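Local coordinates for protein hdh assembly factor Kustc1130 (Kuenenia stuttgartiensis, PDB 6HIF) that probably acts as an assembly factor for hydrazine dehydrogenase (hdh), the multihaem enzyme that oxidises hydrazine in this anammox bacterium, at residues Y[31-36]-Y[97-102]; Y[37-42]-Y[105-110]; Y[49-54]-Y[64-69]; Y[70-75]-Y[88-93]. All blocks are in the same frame, centred on the assembly; numbering follows the deposited sequence.

Interaction 1 (Y[31-36]-Y[97-102])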
loop_
_atom_site.group_PDB
_atom_site.type_symbol
_atom_site.label_atom_id
_atom_site.label_comp_id
_atom_site.label_asym_id
_atom_site.label_seq_id
_atom_site.Cartn_x
_atom_site.Cartn_y
_atom_site.Cartn_z
ATOM N N ALA Y 31 56.554 28.129 -30.326
ATOM C CA ALA Y 31 57.273 28.884 -29.313
ATOM C C ALA Y 31 56.668 30.281 -29.203
ATOM O O ALA Y 31 56.168 30.818 -30.191
ATOM C CB ALA Y 31 58.742 28.939 -29.657
ATOM N N LYS Y 32 56.703 30.850 -27.990
ATOM C CA LYS Y 32 56.229 32.204 -27.754
ATOM C C LYS Y 32 57.419 33.074 -27.367
ATOM O O LYS Y 32 58.123 32.775 -26.405
ATOM C CB LYS Y 32 55.127 32.224 -26.690
ATOM C CG LYS Y 32 53.932 33.116 -27.008
ATOM C CD LYS Y 32 52.848 33.102 -25.940
ATOM C CE LYS Y 32 51.682 34.025 -26.243
ATOM N NZ LYS Y 32 51.006 34.502 -25.010
ATOM N N LEU Y 33 57.645 34.139 -28.146
ATOM C CA LEU Y 33 58.767 35.039 -27.932
ATOM C C LEU Y 33 58.246 36.443 -27.643
ATOM O O LEU Y 33 57.536 37.028 -28.457
ATOM C CB LEU Y 33 59.664 35.034 -29.174
ATOM C CG LEU Y 33 60.860 35.984 -29.135
ATOM C CD1 LEU Y 33 61.957 35.450 -28.227
ATOM C CD2 LEU Y 33 61.408 36.211 -30.535
ATOM N N TRP Y 34 58.613 36.959 -26.465
ATOM C CA TRP Y 34 58.354 38.337 -26.084
ATOM C C TRP Y 34 59.613 39.153 -26.354
ATOM O O TRP Y 34 60.702 38.753 -25.942
ATOM C CB TRP Y 34 57.993 38.413 -24.597
ATOM C CG TRP Y 34 56.815 37.593 -24.163
ATOM C CD1 TRP Y 34 56.683 36.235 -24.217
ATOM C CD2 TRP Y 34 55.612 38.090 -23.551
ATOM N NE1 TRP Y 34 55.473 35.853 -23.702
ATOM C CE2 TRP Y 34 54.796 36.969 -23.281
ATOM C CE3 TRP Y 34 55.146 39.365 -23.206
ATOM C CZ2 TRP Y 34 53.538 37.095 -22.690
ATOM C CZ3 TRP Y 34 53.904 39.488 -22.622
ATOM C CH2 TRP Y 34 53.114 38.365 -22.367
ATOM N N VAL Y 35 59.458 40.288 -27.046
ATOM C CA VAL Y 35 60.582 41.186 -27.277
ATOM C C VAL Y 35 60.228 42.576 -26.750
ATOM O O VAL Y 35 59.262 43.190 -27.200
ATOM C CB VAL Y 35 61.028 41.223 -28.753
ATOM C CG1 VAL Y 35 62.239 42.122 -28.954
ATOM C CG2 VAL Y 35 61.317 39.834 -29.298
ATOM N N THR Y 36 61.027 43.054 -25.789
ATOM C CA THR Y 36 60.817 44.356 -25.176
ATOM C C THR Y 36 61.929 45.304 -25.618
ATOM O O THR Y 36 63.114 44.984 -25.505
ATOM C CB THR Y 36 60.729 44.245 -23.648
ATOM O OG1 THR Y 36 59.715 43.296 -23.315
ATOM C CG2 THR Y 36 60.425 45.566 -22.976
ATOM N N LEU Y 97 60.187 32.472 -24.194
ATOM C CA LEU Y 97 61.365 33.277 -23.919
ATOM C C LEU Y 97 60.995 34.754 -23.986
ATOM O O LEU Y 97 60.344 35.196 -24.933
ATOM C CB LEU Y 97 62.467 32.934 -24.928
ATOM C CG LEU Y 97 63.807 33.638 -24.716
ATOM C CD1 LEU Y 97 64.538 33.056 -23.521
ATOM C CD2 LEU Y 97 64.671 33.538 -25.965
ATOM N N PHE Y 98 61.411 35.492 -22.952
ATOM C CA PHE Y 98 61.341 36.943 -22.942
ATOM C C PHE Y 98 62.724 37.484 -23.287
ATOM O O PHE Y 98 63.721 37.078 -22.692
ATOM C CB PHE Y 98 60.877 37.456 -21.577
ATOM C CG PHE Y 98 59.441 37.166 -21.216
ATOM C CD1 PHE Y 98 58.992 35.863 -21.053
ATOM C CD2 PHE Y 98 58.543 38.203 -21.008
ATOM C CE1 PHE Y 98 57.672 35.601 -20.713
ATOM C CE2 PHE Y 98 57.225 37.940 -20.664
ATOM C CZ PHE Y 98 56.790 36.640 -20.519
ATOM N N VAL Y 99 62.766 38.383 -24.275
ATOM C CA VAL Y 99 64.003 39.022 -24.688
ATOM C C VAL Y 99 63.875 40.520 -24.427
ATOM O O VAL Y 99 62.872 41.143 -24.785
ATOM C CB VAL Y 99 64.352 38.705 -26.156
ATOM C CG1 VAL Y 99 65.458 39.600 -26.695
ATOM C CG2 VAL Y 99 64.719 37.242 -26.342
ATOM N N SER Y 100 64.901 41.076 -23.771
ATOM C CA SER Y 100 64.925 42.487 -23.424
ATOM C C SER Y 100 66.149 43.142 -24.054
ATOM O O SER Y 100 67.280 42.826 -23.691
ATOM C CB SER Y 100 64.922 42.666 -21.933
ATOM O OG SER Y 100 64.250 43.863 -21.580
ATOM N N LEU Y 101 65.901 44.049 -25.005
ATOM C CA LEU Y 101 66.975 44.707 -25.733
ATOM C C LEU Y 101 66.935 46.206 -25.449
ATOM O O LEU Y 101 65.907 46.852 -25.657
ATOM C CB LEU Y 101 66.824 44.419 -27.233
ATOM C CG LEU Y 101 67.018 42.962 -27.652
ATOM C CD1 LEU Y 101 66.458 42.727 -29.046
ATOM C CD2 LEU Y 101 68.482 42.547 -27.582
ATOM N N ASP Y 102 68.064 46.737 -24.961
ATOM C CA ASP Y 102 68.200 48.161 -24.699
ATOM C C ASP Y 102 68.962 48.818 -25.846
ATOM O O ASP Y 102 70.017 48.335 -26.249
ATOM C CB ASP Y 102 68.891 48.431 -23.362
ATOM C CG ASP Y 102 68.758 49.878 -22.918
ATOM O OD1 ASP Y 102 67.645 50.257 -22.502
ATOM O OD2 ASP Y 102 69.763 50.618 -23.006
#

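Interaction 2 (Y[37-42]-Y[105-110])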
loop_
_atom_site.group_PDB
_atom_site.type_symbol
_atom_site.label_atom_id
_atom_site.label_comp_id
_atom_site.label_asym_id
_atom_site.label_seq_id
_atom_site.Cartn_x
_atom_site.Cartn_y
_atom_site.Cartn_z
ATOM N N ALA Y 37 61.518 46.470 -26.127
ATOM C CA ALA Y 37 62.439 47.498 -26.581
ATOM C C ALA Y 37 62.548 48.584 -25.515
ATOM O O ALA Y 37 61.567 49.256 -25.200
ATOM C CB ALA Y 37 61.970 48.061 -27.901
ATOM N N ILE Y 38 63.759 48.742 -24.972
ATOM C CA ILE Y 38 64.002 49.670 -23.880
ATOM C C ILE Y 38 64.999 50.725 -24.351
ATOM O O ILE Y 38 65.880 50.436 -25.156
ATOM C CB ILE Y 38 64.528 48.933 -22.629
ATOM C CG1 ILE Y 38 63.955 47.526 -22.471
ATOM C CG2 ILE Y 38 64.283 49.753 -21.377
ATOM C CD1 ILE Y 38 64.680 46.699 -21.436
ATOM N N ALA Y 39 64.846 51.946 -23.823
ATOM C CA ALA Y 39 65.853 52.991 -23.932
ATOM C C ALA Y 39 66.267 53.436 -22.528
ATOM O O ALA Y 39 65.601 54.276 -21.923
ATOM C CB ALA Y 39 65.313 54.136 -24.754
ATOM N N ILE Y 40 67.375 52.861 -22.034
ATOM C CA ILE Y 40 67.853 52.978 -20.659
ATOM C C ILE Y 40 66.689 53.008 -19.667
ATOM O O ILE Y 40 66.554 53.950 -18.886
ATOM C CB ILE Y 40 68.844 54.148 -20.447
ATOM C CG1 ILE Y 40 68.374 55.455 -21.096
ATOM C CG2 ILE Y 40 70.249 53.753 -20.889
ATOM C CD1 ILE Y 40 68.790 56.706 -20.355
ATOM N N GLY Y 41 65.858 51.959 -19.705
ATOM C CA GLY Y 41 64.838 51.753 -18.691
ATOM C C GLY Y 41 63.423 51.980 -19.215
ATOM O O GLY Y 41 62.511 51.234 -18.868
ATOM N N THR Y 42 63.252 53.019 -20.040
ATOM C CA THR Y 42 61.929 53.418 -20.496
ATOM C C THR Y 42 61.573 52.658 -21.771
ATOM O O THR Y 42 62.440 52.434 -22.614
ATOM C CB THR Y 42 61.801 54.942 -20.639
ATOM O OG1 THR Y 42 62.955 55.427 -21.321
ATOM C CG2 THR Y 42 61.663 55.652 -19.310
ATOM N N ALA Y 105 70.622 55.470 -24.712
ATOM C CA ALA Y 105 70.007 56.740 -24.356
ATOM C C ALA Y 105 69.616 57.532 -25.602
ATOM O O ALA Y 105 68.754 58.407 -25.533
ATOM C CB ALA Y 105 70.940 57.528 -23.472
ATOM N N LYS Y 106 70.246 57.205 -26.737
ATOM C CA LYS Y 106 70.006 57.901 -27.993
ATOM C C LYS Y 106 68.638 57.516 -28.553
ATOM O O LYS Y 106 68.133 58.181 -29.453
ATOM C CB LYS Y 106 71.117 57.602 -29.004
ATOM C CG LYS Y 106 72.479 58.219 -28.703
ATOM C CD LYS Y 106 73.598 57.602 -29.524
ATOM C CE LYS Y 106 74.984 58.083 -29.147
ATOM N NZ LYS Y 106 75.239 59.456 -29.638
ATOM N N ALA Y 107 68.042 56.450 -28.002
ATOM C CA ALA Y 107 66.769 55.929 -28.477
ATOM C C ALA Y 107 65.605 56.569 -27.723
ATOM O O ALA Y 107 64.453 56.202 -27.940
ATOM C CB ALA Y 107 66.754 54.428 -28.340
ATOM N N ARG Y 108 65.917 57.527 -26.840
ATOM C CA ARG Y 108 64.926 58.194 -26.011
ATOM C C ARG Y 108 64.568 59.535 -26.643
ATOM O O ARG Y 108 65.429 60.404 -26.778
ATOM C CB ARG Y 108 65.495 58.387 -24.603
ATOM C CG ARG Y 108 64.446 58.443 -23.503
ATOM C CD ARG Y 108 65.113 58.551 -22.149
ATOM N NE ARG Y 108 64.160 58.576 -21.047
ATOM C CZ ARG Y 108 64.499 58.651 -19.765
ATOM N NH1 ARG Y 108 65.773 58.757 -19.418
ATOM N NH2 ARG Y 108 63.563 58.619 -18.833
ATOM N N HIS Y 109 63.293 59.691 -27.018
ATOM C CA HIS Y 109 62.859 60.840 -27.800
ATOM C C HIS Y 109 61.759 61.610 -27.072
ATOM O O HIS Y 109 60.858 61.003 -26.498
ATOM C CB HIS Y 109 62.437 60.405 -29.211
ATOM C CG HIS Y 109 63.566 59.879 -30.031
ATOM N ND1 HIS Y 109 64.627 60.676 -30.428
ATOM C CD2 HIS Y 109 63.805 58.651 -30.534
ATOM C CE1 HIS Y 109 65.469 59.958 -31.144
ATOM N NE2 HIS Y 109 64.987 58.712 -31.219
ATOM N N PRO Y 110 61.810 62.968 -27.070
ATOM C CA PRO Y 110 60.778 63.790 -26.435
ATOM C C PRO Y 110 59.367 63.463 -26.916
ATOM O O PRO Y 110 59.146 63.262 -28.109
ATOM C CB PRO Y 110 61.166 65.225 -26.827
ATOM C CG PRO Y 110 62.666 65.146 -27.007
ATOM C CD PRO Y 110 62.897 63.787 -27.637
#

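Interaction 3 (Y[49-54]-Y[64-69])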
loop_
_atom_site.group_PDB
_atom_site.type_symbol
_atom_site.label_atom_id
_atom_site.label_comp_id
_atom_site.label_asym_id
_atom_site.label_seq_id
_atom_site.Cartn_x
_atom_site.Cartn_y
_atom_site.Cartn_z
ATOM N N ILE Y 49 59.875 45.809 -34.560
ATOM C CA ILE Y 49 60.608 44.599 -34.239
ATOM C C ILE Y 49 60.382 43.581 -35.357
ATOM O O ILE Y 49 59.243 43.253 -35.689
ATOM C CB ILE Y 49 60.191 44.050 -32.857
ATOM C CG1 ILE Y 49 60.309 45.114 -31.761
ATOM C CG2 ILE Y 49 60.981 42.793 -32.514
ATOM C CD1 ILE Y 49 59.772 44.686 -30.418
ATOM N N LYS Y 50 61.492 43.104 -35.930
ATOM C CA LYS Y 50 61.477 42.061 -36.942
ATOM C C LYS Y 50 62.001 40.763 -36.331
ATOM O O LYS Y 50 63.134 40.706 -35.853
ATOM C CB LYS Y 50 62.353 42.463 -38.134
ATOM C CG LYS Y 50 61.628 43.049 -39.337
ATOM C CD LYS Y 50 62.569 43.384 -40.476
ATOM C CE LYS Y 50 61.930 43.232 -41.839
ATOM N NZ LYS Y 50 62.811 43.728 -42.923
ATOM N N VAL Y 51 61.153 39.729 -36.336
ATOM C CA VAL Y 51 61.574 38.383 -35.980
ATOM C C VAL Y 51 61.152 37.443 -37.107
ATOM O O VAL Y 51 59.960 37.259 -37.349
ATOM C CB VAL Y 51 61.002 37.926 -34.622
ATOM C CG1 VAL Y 51 61.505 36.539 -34.253
ATOM C CG2 VAL Y 51 61.308 38.912 -33.506
ATOM N N GLY Y 52 62.146 36.855 -37.784
ATOM C CA GLY Y 52 61.897 36.089 -38.994
ATOM C C GLY Y 52 61.186 36.940 -40.043
ATOM O O GLY Y 52 61.675 38.005 -40.412
ATOM N N ASP Y 53 60.014 36.470 -40.487
ATOM C CA ASP Y 53 59.226 37.161 -41.496
ATOM C C ASP Y 53 58.224 38.103 -40.832
ATOM O O ASP Y 53 57.599 38.920 -41.508
ATOM C CB ASP Y 53 58.521 36.173 -42.432
ATOM C CG ASP Y 53 59.450 35.478 -43.412
ATOM O OD1 ASP Y 53 60.514 36.053 -43.732
ATOM O OD2 ASP Y 53 59.101 34.364 -43.849
ATOM N N GLU Y 54 58.081 37.982 -39.508
ATOM C CA GLU Y 54 57.058 38.717 -38.783
ATOM C C GLU Y 54 57.562 40.104 -38.392
ATOM O O GLU Y 54 58.741 40.294 -38.097
ATOM C CB GLU Y 54 56.557 37.903 -37.590
ATOM C CG GLU Y 54 55.198 37.277 -37.834
ATOM C CD GLU Y 54 55.121 35.805 -37.479
ATOM O OE1 GLU Y 54 55.693 34.991 -38.230
ATOM O OE2 GLU Y 54 54.498 35.477 -36.448
ATOM N N CYS Y 64 56.502 43.376 -28.025
ATOM C CA CYS Y 64 55.803 42.608 -29.041
ATOM C C CYS Y 64 55.875 41.122 -28.687
ATOM O O CYS Y 64 56.916 40.626 -28.257
ATOM C CB CYS Y 64 56.441 42.825 -30.408
ATOM S SG CYS Y 64 56.161 44.467 -31.118
ATOM N N VAL Y 65 54.753 40.420 -28.872
ATOM C CA VAL Y 65 54.689 38.988 -28.619
ATOM C C VAL Y 65 54.554 38.270 -29.962
ATOM O O VAL Y 65 53.666 38.584 -30.750
ATOM C CB VAL Y 65 53.541 38.625 -27.652
ATOM C CG1 VAL Y 65 53.602 37.170 -27.209
ATOM C CG2 VAL Y 65 53.490 39.548 -26.444
ATOM N N PHE Y 66 55.448 37.308 -30.207
ATOM C CA PHE Y 66 55.456 36.550 -31.447
ATOM C C PHE Y 66 55.212 35.074 -31.154
ATOM O O PHE Y 66 55.807 34.514 -30.232
ATOM C CB PHE Y 66 56.797 36.719 -32.162
ATOM C CG PHE Y 66 57.148 38.143 -32.498
ATOM C CD1 PHE Y 66 56.691 38.729 -33.670
ATOM C CD2 PHE Y 66 57.932 38.901 -31.643
ATOM C CE1 PHE Y 66 57.009 40.043 -33.977
ATOM C CE2 PHE Y 66 58.251 40.215 -31.951
ATOM C CZ PHE Y 66 57.790 40.783 -33.117
ATOM N N GLU Y 67 54.329 34.462 -31.953
ATOM C CA GLU Y 67 54.112 33.024 -31.928
ATOM C C GLU Y 67 54.796 32.415 -33.151
ATOM O O GLU Y 67 54.394 32.685 -34.279
ATOM C CB GLU Y 67 52.613 32.723 -31.892
ATOM C CG GLU Y 67 52.284 31.347 -31.345
ATOM C CD GLU Y 67 50.860 30.884 -31.610
ATOM O OE1 GLU Y 67 50.458 30.830 -32.794
ATOM O OE2 GLU Y 67 50.152 30.577 -30.632
ATOM N N LEU Y 68 55.841 31.612 -32.911
ATOM C CA LEU Y 68 56.725 31.153 -33.972
ATOM C C LEU Y 68 56.855 29.633 -33.938
ATOM O O LEU Y 68 56.820 29.028 -32.869
ATOM C CB LEU Y 68 58.101 31.793 -33.776
ATOM C CG LEU Y 68 58.139 33.318 -33.733
ATOM C CD1 LEU Y 68 59.425 33.792 -33.072
ATOM C CD2 LEU Y 68 57.998 33.915 -35.126
ATOM N N ARG Y 69 57.035 29.036 -35.125
ATOM C CA ARG Y 69 57.367 27.627 -35.261
ATOM C C ARG Y 69 58.817 27.417 -34.832
ATOM O O ARG Y 69 59.626 28.336 -34.933
ATOM C CB ARG Y 69 57.155 27.162 -36.706
ATOM C CG ARG Y 69 55.694 27.011 -37.108
ATOM C CD ARG Y 69 55.508 26.367 -38.472
ATOM N NE ARG Y 69 56.163 27.098 -39.552
ATOM C CZ ARG Y 69 55.613 28.092 -40.248
ATOM N NH1 ARG Y 69 54.375 28.482 -39.991
ATOM N NH2 ARG Y 69 56.306 28.695 -41.198
#

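Interaction 4 (Y[70-75]-Y[88-93])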
loop_
_atom_site.group_PDB
_atom_site.type_symbol
_atom_site.label_atom_id
_atom_site.label_comp_id
_atom_site.label_asym_id
_atom_site.label_seq_id
_atom_site.Cartn_x
_atom_site.Cartn_y
_atom_site.Cartn_z
ATOM N N PRO Y 70 59.197 26.218 -34.332
ATOM C CA PRO Y 70 60.583 25.945 -33.948
ATOM C C PRO Y 70 61.575 26.324 -35.044
ATOM O O PRO Y 70 61.281 26.175 -36.227
ATOM C CB PRO Y 70 60.591 24.422 -33.746
ATOM C CG PRO Y 70 59.179 24.099 -33.311
ATOM C CD PRO Y 70 58.308 25.068 -34.085
ATOM N N GLY Y 71 62.745 26.824 -34.629
ATOM C CA GLY Y 71 63.806 27.200 -35.549
ATOM C C GLY Y 71 64.653 28.347 -35.006
ATOM O O GLY Y 71 64.372 28.873 -33.933
ATOM N N THR Y 72 65.690 28.721 -35.763
ATOM C CA THR Y 72 66.566 29.827 -35.411
ATOM C C THR Y 72 66.085 31.095 -36.115
ATOM O O THR Y 72 65.779 31.071 -37.304
ATOM C CB THR Y 72 68.028 29.482 -35.718
ATOM O OG1 THR Y 72 68.322 28.251 -35.058
ATOM C CG2 THR Y 72 69.003 30.549 -35.265
ATOM N N TYR Y 73 66.018 32.198 -35.361
ATOM C CA TYR Y 73 65.480 33.458 -35.848
ATOM C C TYR Y 73 66.453 34.589 -35.528
ATOM O O TYR Y 73 67.271 34.473 -34.617
ATOM C CB TYR Y 73 64.128 33.752 -35.194
ATOM C CG TYR Y 73 63.005 32.833 -35.598
ATOM C CD1 TYR Y 73 62.805 31.616 -34.964
ATOM C CD2 TYR Y 73 62.130 33.186 -36.613
ATOM C CE1 TYR Y 73 61.772 30.769 -35.335
ATOM C CE2 TYR Y 73 61.087 32.354 -36.992
ATOM C CZ TYR Y 73 60.907 31.141 -36.351
ATOM O OH TYR Y 73 59.882 30.319 -36.719
ATOM N N ALA Y 74 66.343 35.684 -36.290
ATOM C CA ALA Y 74 67.087 36.903 -36.020
ATOM C C ALA Y 74 66.120 38.007 -35.588
ATOM O O ALA Y 74 65.227 38.393 -36.342
ATOM C CB ALA Y 74 67.894 37.296 -37.234
ATOM N N ILE Y 75 66.295 38.482 -34.348
ATOM C CA ILE Y 75 65.512 39.587 -33.818
ATOM C C ILE Y 75 66.255 40.881 -34.139
ATOM O O ILE Y 75 67.457 40.988 -33.893
ATOM C CB ILE Y 75 65.266 39.435 -32.301
ATOM C CG1 ILE Y 75 64.708 38.056 -31.939
ATOM C CG2 ILE Y 75 64.373 40.551 -31.776
ATOM C CD1 ILE Y 75 64.858 37.702 -30.477
ATOM N N GLU Y 88 70.204 36.899 -32.073
ATOM C CA GLU Y 88 69.829 35.655 -32.724
ATOM C C GLU Y 88 69.397 34.655 -31.658
ATOM O O GLU Y 88 70.061 34.509 -30.633
ATOM C CB GLU Y 88 70.994 35.118 -33.556
ATOM C CG GLU Y 88 70.565 34.132 -34.627
ATOM C CD GLU Y 88 71.722 33.494 -35.375
ATOM O OE1 GLU Y 88 72.578 34.246 -35.896
ATOM O OE2 GLU Y 88 71.773 32.247 -35.423
ATOM N N VAL Y 89 68.277 33.972 -31.916
ATOM C CA VAL Y 89 67.637 33.125 -30.923
ATOM C C VAL Y 89 67.211 31.815 -31.583
ATOM O O VAL Y 89 66.599 31.833 -32.649
ATOM C CB VAL Y 89 66.454 33.863 -30.260
ATOM C CG1 VAL Y 89 65.402 32.918 -29.701
ATOM C CG2 VAL Y 89 66.928 34.832 -29.187
ATOM N N SER Y 90 67.554 30.690 -30.936
ATOM C CA SER Y 90 67.132 29.362 -31.361
ATOM C C SER Y 90 65.992 28.868 -30.472
ATOM O O SER Y 90 66.178 28.666 -29.277
ATOM C CB SER Y 90 68.285 28.393 -31.344
ATOM O OG SER Y 90 69.216 28.690 -32.374
ATOM N N LEU Y 91 64.815 28.670 -31.072
ATOM C CA LEU Y 91 63.622 28.292 -30.333
ATOM C C LEU Y 91 63.260 26.843 -30.643
ATOM O O LEU Y 91 63.231 26.434 -31.800
ATOM C CB LEU Y 91 62.474 29.233 -30.713
ATOM C CG LEU Y 91 62.608 30.672 -30.223
ATOM C CD1 LEU Y 91 61.534 31.554 -30.846
ATOM C CD2 LEU Y 91 62.547 30.738 -28.706
ATOM N N GLU Y 92 62.980 26.084 -29.579
ATOM C CA GLU Y 92 62.530 24.705 -29.676
ATOM C C GLU Y 92 61.004 24.686 -29.637
ATOM O O GLU Y 92 60.366 25.735 -29.626
ATOM C CB GLU Y 92 63.095 23.887 -28.512
ATOM C CG GLU Y 92 64.611 23.816 -28.487
ATOM C CD GLU Y 92 65.200 22.934 -29.573
ATOM O OE1 GLU Y 92 65.951 23.461 -30.413
ATOM O OE2 GLU Y 92 64.903 21.722 -29.576
ATOM N N GLU Y 93 60.431 23.480 -29.598
ATOM C CA GLU Y 93 58.991 23.305 -29.537
ATOM C C GLU Y 93 58.489 23.717 -28.157
ATOM O O GLU Y 93 59.012 23.266 -27.141
ATOM C CB GLU Y 93 58.632 21.851 -29.842
ATOM C CG GLU Y 93 57.139 21.577 -29.813
ATOM C CD GLU Y 93 56.742 20.113 -29.911
ATOM O OE1 GLU Y 93 55.539 19.826 -29.750
ATOM O OE2 GLU Y 93 57.632 19.263 -30.144
#

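Interaction 1 (Y[31-36]-Y[97-102])
Trp34 and Phe98 stack face to face across two parallel neighbouring strands, 31-36 and 97-102, a buried pairing in the mixed sheet. The strands run side by side at 19°, paired from Leu33 with Leu97 to Thr36 with Ser100. Five backbone hydrogen bonds form the ladder. Among them, Trp34 N gives to Leu97 O at 2.9 Å and Val99 N gives to Trp34 O at 2.7 Å. Trp34 therefore bonds to the residues on either side of its partner Phe98, as a parallel pair requires. The five-membered ring of Trp34 lies 3.7 Å, centroid to centroid, from the Phe98 ring, with the planes 12° apart. Phe98 CE2 sits over the Trp34 face, 3.3 Å from Trp34 CD2. In both residues CG is anti to the carbonyl carbon (Trp34 chi1 -58°), which sends the two rings out side by side in the same direction. The sheet is one layer of a beta sandwich. Leu33, Val35, Leu97 and Val99 face the second layer, where strands 71-79 and 83-91 cover them. Leu33 CD1 touches both Leu97 CD2, at 4.0 Å, and Val99 CG2, at 3.8 Å. The face with the aromatic pair instead meets the chain of another protein, and Trp34 comes within about 4 Å of a bound heme c. On that same face Ser100 OG bonds to the other protein's backbone, while Thr36 OG1 pairs with Thr63 OG1.

Interaction 2 (Y[37-42]-Y[105-110])
Ala39, Ile40 and Thr42 of a type I' beta turn receive the C-terminal tail, which folds over them as a short 3-10 turn, 105-107, followed by Arg108. The turn runs from Ala39 to Thr42, and Gly41 takes a positive phi of 110° at which a CB would jam against the preceding carbonyl. The apolar contacts come first. Ala39 CB meets Ala107 CB at 3.9 Å, two small methyls that let the backbones approach closely. Ile40 CD1 reaches Ala105 CB, also at 3.9 Å, and its other neighbour is Arg108 NH1. The Arg108 chain is stretched out from CG to NE and crosses both Ile40 and Thr42 at about a right angle. The guanidinium passes Thr42, with Arg108 NH2 3.6 Å from Thr42 CG2. Arg108 also packs on the backbone of another protein's chain. A lysine in its place lacks the guanidinium, and Ile40 CD1 and Thr42 CG2 would probably be left without the nitrogens that pack on them. The hydrogen bonds here lie within the segments. Arg108 N closes the 3-10 turn on Ala105 O at 3.2 Å. Thr42 OG1 is 3.4 Å from Arg108 NE, but the angle is too poor for a bond. That hydroxyl, with OG1 between the backbone N and the carbonyl carbon (chi1 46°), bonds at 2.9 Å to Ala39 O, which also accepts from Thr42 N.

Interaction 3 (Y[49-54]-Y[64-69])
Phe66 packs on Ile49, Val51 and Glu54 between strands 49-51 and 64-68, which face each other from the two layers of the sandwich, their axes 9.3 Å apart. Its CB points toward the opposite segment, and CG is anti to the carbonyl carbon (chi1 -59°), which carries the ring in between the layers. CD1 comes first and meets Glu54 CB at 4.0 Å. On the other side of the ring, CD2 and CE2 lie under Val51 CG2, 3.7 Å from CE2. This methyl sits over the ring face in a CH-pi contact, 22° off the normal. At the far end CZ meets Ile49 CG2, at 3.8 Å, and approaches the Ile49 carbonyl. An alanine here would probably open a gap beneath Ile49 and Val51 and leave the Val51 methyl without the face it rests on. Leu68 and Cys64, two residues either way along the strand and on the same face, extend the packing. Leu68 CD1 meets Val51 CG1 at 3.6 Å. Ile49 CD1 touches Cys64 SG at 3.7 Å, and that sulfur is tied by a disulfide to Cys56. Glu54 slides past Leu68 in the opposite direction, its carboxylate near Leu68 CD2. Glu54 ends the type II' turn that starts at Val51, which brings the chain back beside the ring. The contact is almost wholly apolar, which implies that packing is the main tie between these segments, while the disulfide adds a covalent link between the layers.

Interaction 4 (Y[70-75]-Y[88-93])
The beta hairpin of strands 71-79 and 83-91 is paired here at the end away from its connecting turn, where Gly71, Thr72 and Tyr73 pair with Leu91, Ser90 and Val89. Gly71 and Leu91 form one hydrogen-bonded pair, and Tyr73 and Val89 form the next. Gly71 N gives to Leu91 O at 2.9 Å, and Tyr73 N gives to Val89 O at 2.8 Å; both bonds are returned. The return bond from Leu91 N meets Gly71 O from above the carbonyl plane, 37° out of it. Between them Thr72 and Ser90 make a non-hydrogen-bonded pair on the backbone, but their hydroxyls join it. Thr72 OG1 and Ser90 OG are hydrogen-bonded at 2.9 Å, and either may be the donor. Both oxygens are anti to their own carbonyl carbons (Thr72 chi1 -54°), which places them side by side. The extended Glu88 chain passes obliquely across Thr72 and brings its carboxylate against the CG2 methyl. On the opposite face Ile75 CD1 meets Val89 CG2 at 3.8 Å, and Tyr73 CD1 lies 4.3 Å from Leu91 CD1. The phenol OH of Tyr73 bonds to Arg69 O. Pro70 CG rests 3.9 Å from Glu93 CA just beyond the ladder, and Glu93 forms a salt bridge to a basic side chain of another protein's chain. Thr72 and Ser90 pack on another protein's chain, while the apolar face of this antiparallel hairpin turns to the other sheet, as in a beta sandwich.

Interactions 1 and 3 are buried in the sandwich, whereas interactions 2 and 4 are only partly so. Interactions 1 and 4 are both backbone ladders, one parallel within the mixed sheet and one antiparallel within the other sheet. Interaction 3 packs the two sheets together, mainly through apolar side chains. Its strand 63-68 also pairs with strand 31-39 of interaction 1, where Leu33 O probably accepts from Phe66 N at 2.7 Å. Leu33 and Val35 pack on Ile75 of interaction 4, and Leu68 meets Leu91. Interaction 2 has no ladder between its segments; small apolar contacts and an extended arginine join a turn to the tail, about 26 Å from interaction 4, centre to centre.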